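PDB 2QS8: Xaa-Pro Dipeptidase from Alteromonas macleodii, which is a metal-dependent amidohydrolase that probably acts as a carboxypeptidase, cleaving dipeptides such as those ending in proline, and binds methionine in its active site. Local coordinates for residues 288-291 and 292-295; 54-57 and 58-61. All blocks are in the same frame, centred on the assembly; numbering follows the deposited sequence.

In the fold
Both contacts are tight local turns, and both sit partly buried far from the centre of the chain, with their nearest atoms about 33 Å apart. Contact 2 (54-57 with 58-61) joins strand 52-56 to strand 60-67 in the small beta domain beside the TIM barrel, as in other amidohydrolases. Contact 1 (288-291 with 292-295) belongs to the loop between helix 278-287 and helix 299-319, on the barrel side near the bound methionine. Contact 1 relies on a weak turn bond, one bridging water and a pair of phenylalanines; contact 2 has a firmer turn bond, a charged Asp-Arg clasp on its exposed side and aliphatic packing beneath.

Contact 1. Residues 288-291 and 292-295; sequences SKID and NFFP
Phe294 sets the edge of its ring against the backbone of Ser288: CE2 lies 3.5 Å from Ser288 N and CA of the same serine is in the ring plane, making this an edge-on contact with main chain. The phenyl group reaches back to the serine with CG anti to the carbonyl carbon (chi1 -67°). Phe293 takes the other branch, CG anti to its own backbone N (chi1 -178°), and sends CD2 over the centre of one face of the Phe294 ring, 3.6 Å above the plane; CG of Phe294 in turn lies in the plane of the Phe293 ring, at its edge. Ile290 meets Phe293 near the backbone, CB to CB at 3.9 Å, the two side chains crossing at a slant. Between them runs a type II beta turn, Ile290 to Phe293, in the loop that links helix 278-287 to helix 299-319 of the TIM-barrel fold. Its closing bond is weak, Phe293 N to Ile290 O at 3.4 Å. A water reinforces it, donating to Ile290 O at 2.8 Å and accepting from Phe294 N at 2.9 Å, which ties the turn to the residue that follows. The Phe294 side chain is about 8 Å from the bound methionine and touches Leu202 of that pocket, with Val284 and Ala302 from the two helices also against it. Replacing Phe294 by an alanine is likely to leave Phe293 CD2 without the face it rests on and to open a gap beside Ser288. Polar groups tie the loop to the next helix: Asp291 OD1 forms a salt bridge with Arg299, whose NE also donates to Ser288 O. Ser288 OG bonds back to Ala285 O in helix 278-287.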
ATOM      1  N   SER A 288      32.909  24.186   6.302  1.00 37.18           N
ATOM      2  CA  SER A 288      33.271  23.363   5.154  1.00 36.83           C
ATOM      3  C   SER A 288      34.737  23.540   4.751  1.00 37.08           C
ATOM      4  O   SER A 288      35.266  22.767   3.953  1.00 35.70           O
ATOM      5  CB  SER A 288      32.375  23.688   3.960  1.00 35.90           C
ATOM      6  OG  SER A 288      32.711  24.950   3.423  1.00 34.99           O
ATOM      7  N   LYS A 289      35.390  24.559   5.299  1.00 37.80           N
ATOM      8  CA  LYS A 289      36.794  24.814   4.983  1.00 38.52           C
ATOM      9  C   LYS A 289      37.720  24.014   5.899  1.00 37.42           C
ATOM     10  O   LYS A 289      38.919  23.919   5.650  1.00 36.00           O
ATOM     11  CB  LYS A 289      37.112  26.301   5.129  1.00 40.67           C
ATOM     12  CG  LYS A 289      36.254  27.221   4.283  1.00 44.44           C
ATOM     13  CD  LYS A 289      36.545  28.679   4.611  1.00 46.01           C
ATOM     14  CE  LYS A 289      35.624  29.620   3.844  1.00 49.15           C
ATOM     15  NZ  LYS A 289      35.797  31.046   4.256  1.00 48.23           N
ATOM     16  N   ILE A 290      37.157  23.455   6.966  1.00 36.31           N
ATOM     17  CA  ILE A 290      37.921  22.664   7.922  1.00 35.75           C
ATOM     18  C   ILE A 290      37.888  21.193   7.527  1.00 36.52           C
ATOM     19  O   ILE A 290      36.815  20.599   7.424  1.00 37.34           O
ATOM     20  CB  ILE A 290      37.336  22.795   9.326  1.00 35.46           C
ATOM     21  CG1 ILE A 290      37.250  24.276   9.709  1.00 33.96           C
ATOM     22  CG2 ILE A 290      38.183  21.998  10.314  1.00 33.88           C
ATOM     23  CD1 ILE A 290      36.559  24.533  11.031  1.00 34.89           C
ATOM     24  N   ASP A 291      39.060  20.604   7.307  1.00 35.87           N
ATOM     25  CA  ASP A 291      39.113  19.198   6.924  1.00 36.84           C
ATOM     26  C   ASP A 291      38.508  18.296   8.005  1.00 35.43           C
ATOM     27  O   ASP A 291      38.702  18.518   9.202  1.00 35.01           O
ATOM     28  CB  ASP A 291      40.558  18.749   6.642  1.00 38.38           C
ATOM     29  CG  ASP A 291      41.190  19.463   5.442  1.00 41.48           C
ATOM     30  OD1 ASP A 291      40.474  19.772   4.457  1.00 40.95           O
ATOM     31  OD2 ASP A 291      42.419  19.698   5.480  1.00 42.59           O
ATOM     32  N   ASN A 292      37.754  17.294   7.556  1.00 34.81           N
ATOM     33  CA  ASN A 292      37.120  16.306   8.429  1.00 34.39           C
ATOM     34  C   ASN A 292      36.172  16.849   9.486  1.00 33.35           C
ATOM     35  O   ASN A 292      35.931  16.192  10.504  1.00 34.13           O
ATOM     36  CB  ASN A 292      38.191  15.444   9.109  1.00 35.59           C
ATOM     37  CG  ASN A 292      39.071  14.711   8.106  1.00 36.25           C
ATOM     38  OD1 ASN A 292      38.580  13.934   7.289  1.00 39.90           O
ATOM     39  ND2 ASN A 292      40.376  14.962   8.166  1.00 33.90           N
ATOM     40  N   PHE A 293      35.646  18.051   9.268  1.00 32.02           N
ATOM     41  CA  PHE A 293      34.698  18.621  10.214  1.00 29.75           C
ATOM     42  C   PHE A 293      33.381  17.901   9.920  1.00 28.62           C
ATOM     43  O   PHE A 293      32.759  17.328  10.816  1.00 26.59           O
ATOM     44  CB  PHE A 293      34.523  20.119   9.999  1.00 31.56           C
ATOM     45  CG  PHE A 293      33.595  20.761  10.988  1.00 34.66           C
ATOM     46  CD1 PHE A 293      34.077  21.243  12.197  1.00 33.24           C
ATOM     47  CD2 PHE A 293      32.226  20.840  10.730  1.00 34.35           C
ATOM     48  CE1 PHE A 293      33.218  21.793  13.126  1.00 35.84           C
ATOM     49  CE2 PHE A 293      31.361  21.386  11.657  1.00 34.03           C
ATOM     50  CZ  PHE A 293      31.857  21.863  12.860  1.00 35.13           C
ATOM     51  N   PHE A 294      32.988  17.943   8.648  1.00 26.52           N
ATOM     52  CA  PHE A 294      31.777  17.295   8.159  1.00 28.65           C
ATOM     53  C   PHE A 294      32.152  15.939   7.545  1.00 30.33           C
ATOM     54  O   PHE A 294      33.317  15.677   7.236  1.00 28.84           O
ATOM     55  CB  PHE A 294      31.115  18.125   7.043  1.00 28.40           C
ATOM     56  CG  PHE A 294      30.552  19.459   7.494  1.00 29.43           C
ATOM     57  CD1 PHE A 294      29.495  19.520   8.396  1.00 27.11           C
ATOM     58  CD2 PHE A 294      31.059  20.653   6.976  1.00 26.52           C
ATOM     59  CE1 PHE A 294      28.949  20.749   8.774  1.00 28.46           C
ATOM     60  CE2 PHE A 294      30.521  21.887   7.352  1.00 27.93           C
ATOM     61  CZ  PHE A 294      29.468  21.937   8.248  1.00 28.28           C
ATOM     62  N   PRO A 295      31.168  15.044   7.395  1.00 30.09           N
ATOM     63  CA  PRO A 295      31.480  13.747   6.791  1.00 29.85           C
ATOM     64  C   PRO A 295      31.851  14.096   5.345  1.00 30.01           C
ATOM     65  O   PRO A 295      31.435  15.142   4.839  1.00 29.47           O
ATOM     66  CB  PRO A 295      30.156  12.998   6.889  1.00 29.62           C
ATOM     67  CG  PRO A 295      29.573  13.539   8.169  1.00 30.33           C
ATOM     68  CD  PRO A 295      29.852  15.018   8.060  1.00 29.75           C
TER
HETATM   69  O   HOH W   1      34.381  19.495   6.619  1.00 34.35           O

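Contact 2. Residues 54-57 and 58-61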
ATOM      1  N   ILE A  54       8.344  48.196  37.129  1.00 37.27           N
ATOM      2  CA  ILE A  54       9.554  47.800  36.429  1.00 37.10           C
ATOM      3  C   ILE A  54      10.075  49.029  35.696  1.00 36.93           C
ATOM      4  O   ILE A  54       9.506  49.459  34.689  1.00 38.33           O
ATOM      5  CB  ILE A  54       9.285  46.661  35.418  1.00 36.87           C
ATOM      6  CG1 ILE A  54       8.848  45.395  36.166  1.00 36.88           C
ATOM      7  CG2 ILE A  54      10.544  46.367  34.610  1.00 36.13           C
ATOM      8  CD1 ILE A  54       8.408  44.255  35.257  1.00 34.90           C
ATOM      9  N   ASP A  55      11.158  49.589  36.219  1.00 35.62           N
ATOM     10  CA  ASP A  55      11.756  50.790  35.658  1.00 34.99           C
ATOM     11  C   ASP A  55      12.741  50.503  34.533  1.00 34.65           C
ATOM     12  O   ASP A  55      13.871  50.102  34.782  1.00 34.72           O
ATOM     13  CB  ASP A  55      12.443  51.574  36.782  1.00 34.96           C
ATOM     14  CG  ASP A  55      13.175  52.800  36.281  1.00 34.69           C
ATOM     15  OD1 ASP A  55      12.956  53.207  35.120  1.00 35.15           O
ATOM     16  OD2 ASP A  55      13.970  53.361  37.059  1.00 36.81           O
ATOM     17  N   LEU A  56      12.308  50.728  33.298  1.00 34.63           N
ATOM     18  CA  LEU A  56      13.152  50.477  32.138  1.00 35.00           C
ATOM     19  C   LEU A  56      13.329  51.744  31.303  1.00 36.03           C
ATOM     20  O   LEU A  56      13.445  51.683  30.073  1.00 34.95           O
ATOM     21  CB  LEU A  56      12.532  49.367  31.276  1.00 33.81           C
ATOM     22  CG  LEU A  56      12.162  48.037  31.945  1.00 33.25           C
ATOM     23  CD1 LEU A  56      11.573  47.099  30.900  1.00 30.46           C
ATOM     24  CD2 LEU A  56      13.385  47.403  32.594  1.00 31.50           C
ATOM     25  N   ARG A  57      13.350  52.889  31.979  1.00 37.16           N
ATOM     26  CA  ARG A  57      13.505  54.172  31.301  1.00 39.45           C
ATOM     27  C   ARG A  57      14.808  54.232  30.512  1.00 39.09           C
ATOM     28  O   ARG A  57      14.915  54.960  29.529  1.00 38.63           O
ATOM     29  CB  ARG A  57      13.450  55.317  32.321  1.00 41.60           C
ATOM     30  CG  ARG A  57      12.108  55.450  33.042  1.00 44.94           C
ATOM     31  CD  ARG A  57      12.173  56.478  34.159  1.00 47.55           C
ATOM     32  NE  ARG A  57      12.961  56.004  35.293  1.00 50.71           N
ATOM     33  CZ  ARG A  57      13.716  56.783  36.065  1.00 53.27           C
ATOM     34  NH1 ARG A  57      13.792  58.088  35.825  1.00 53.96           N
ATOM     35  NH2 ARG A  57      14.401  56.256  37.072  1.00 54.29           N
ATOM     36  N   ASP A  58      15.790  53.444  30.931  1.00 39.82           N
ATOM     37  CA  ASP A  58      17.086  53.418  30.260  1.00 40.81           C
ATOM     38  C   ASP A  58      17.199  52.252  29.272  1.00 39.61           C
ATOM     39  O   ASP A  58      18.279  51.959  28.765  1.00 38.80           O
ATOM     40  CB  ASP A  58      18.199  53.345  31.311  1.00 43.03           C
ATOM     41  CG  ASP A  58      18.096  52.111  32.197  1.00 46.62           C
ATOM     42  OD1 ASP A  58      16.965  51.724  32.574  1.00 47.95           O
ATOM     43  OD2 ASP A  58      19.148  51.528  32.532  1.00 48.79           O
ATOM     44  N   HIS A  59      16.070  51.608  28.987  1.00 38.87           N
ATOM     45  CA  HIS A  59      16.020  50.468  28.073  1.00 36.98           C
ATOM     46  C   HIS A  59      15.066  50.682  26.903  1.00 35.74           C
ATOM     47  O   HIS A  59      14.221  51.578  26.916  1.00 34.77           O
ATOM     48  CB  HIS A  59      15.550  49.220  28.808  1.00 37.66           C
ATOM     49  CG  HIS A  59      16.500  48.728  29.852  1.00 40.69           C
ATOM     50  ND1 HIS A  59      17.387  47.698  29.623  1.00 41.42           N
ATOM     51  CD2 HIS A  59      16.680  49.104  31.139  1.00 41.40           C
ATOM     52  CE1 HIS A  59      18.070  47.456  30.728  1.00 41.60           C
ATOM     53  NE2 HIS A  59      17.661  48.295  31.663  1.00 42.60           N
ATOM     54  N   THR A  60      15.221  49.839  25.886  1.00 33.71           N
ATOM     55  CA  THR A  60      14.351  49.848  24.728  1.00 31.71           C
ATOM     56  C   THR A  60      13.564  48.551  24.883  1.00 31.22           C
ATOM     57  O   THR A  60      14.150  47.474  24.995  1.00 31.60           O
ATOM     58  CB  THR A  60      15.132  49.808  23.407  1.00 32.64           C
ATOM     59  OG1 THR A  60      15.863  51.032  23.239  1.00 33.58           O
ATOM     60  CG2 THR A  60      14.178  49.611  22.229  1.00 32.57           C
ATOM     61  N   VAL A  61      12.241  48.665  24.930  1.00 30.11           N
ATOM     62  CA  VAL A  61      11.371  47.511  25.084  1.00 28.67           C
ATOM     63  C   VAL A  61      10.860  47.053  23.720  1.00 29.24           C
ATOM     64  O   VAL A  61      10.592  47.874  22.832  1.00 29.20           O
ATOM     65  CB  VAL A  61      10.164  47.848  26.005  1.00 30.09           C
ATOM     66  CG1 VAL A  61       9.189  46.682  26.044  1.00 29.21           C
ATOM     67  CG2 VAL A  61      10.658  48.173  27.412  1.00 27.96           C
TER
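Leu56 and His59 meet across a type I beta turn, the corner by which strand 52-56 passes into strand 60-67 in the small beta domain beside the TIM barrel, as in other amidohydrolases. The closing bond runs from His59 N to Leu56 O at 2.8 Å, the donor standing 62° out of the carbonyl plane. The two side chains touch close to the main chain, CB to CB at 3.9 Å, and cross obliquely. Farther out, Leu56 CD2 approaches His59 CD2 at 4.0 Å. Leu56 CD1 turns to the next strand, meeting Val61 CG2 at 3.8 Å, the side chains at about a right angle. With CG anti to the carbonyl carbon (chi1 -53°), the branch point sits beside the turn, and CD2 goes to the histidine and CD1 to the valine. These three residues lean on other strands of the same mixed sheet: Leu56 on Ile11, Val402 and Ala385, His59 on Ala385 and Asp401, Val61 on Ala13 and Leu383. Backbone bonds from Leu56 to His12 and Gly14, and from His59 to Lys15, hold both sides of the corner to strand 9-16.

The more exposed side is held by charge. Arg57 bends at chi3 (-71°) and grips Asp55 side-on, NE to OD1 at 2.8 Å from above the carboxylate plane and NH2 to OD2 at 2.9 Å, the carboxylate carbon lying in the guanidinium plane at its edge. The clasp fixes the guanidinium rotation, and the paired charges would probably favour the ionised carboxylate. Asp55 also makes an Asx turn, taking Arg57 N on OD1 at 3.2 Å from the anti side but tilted out of the carboxylate plane. OD1 thus accepts from NE and N of Arg57, which reach it from opposite faces of that plane.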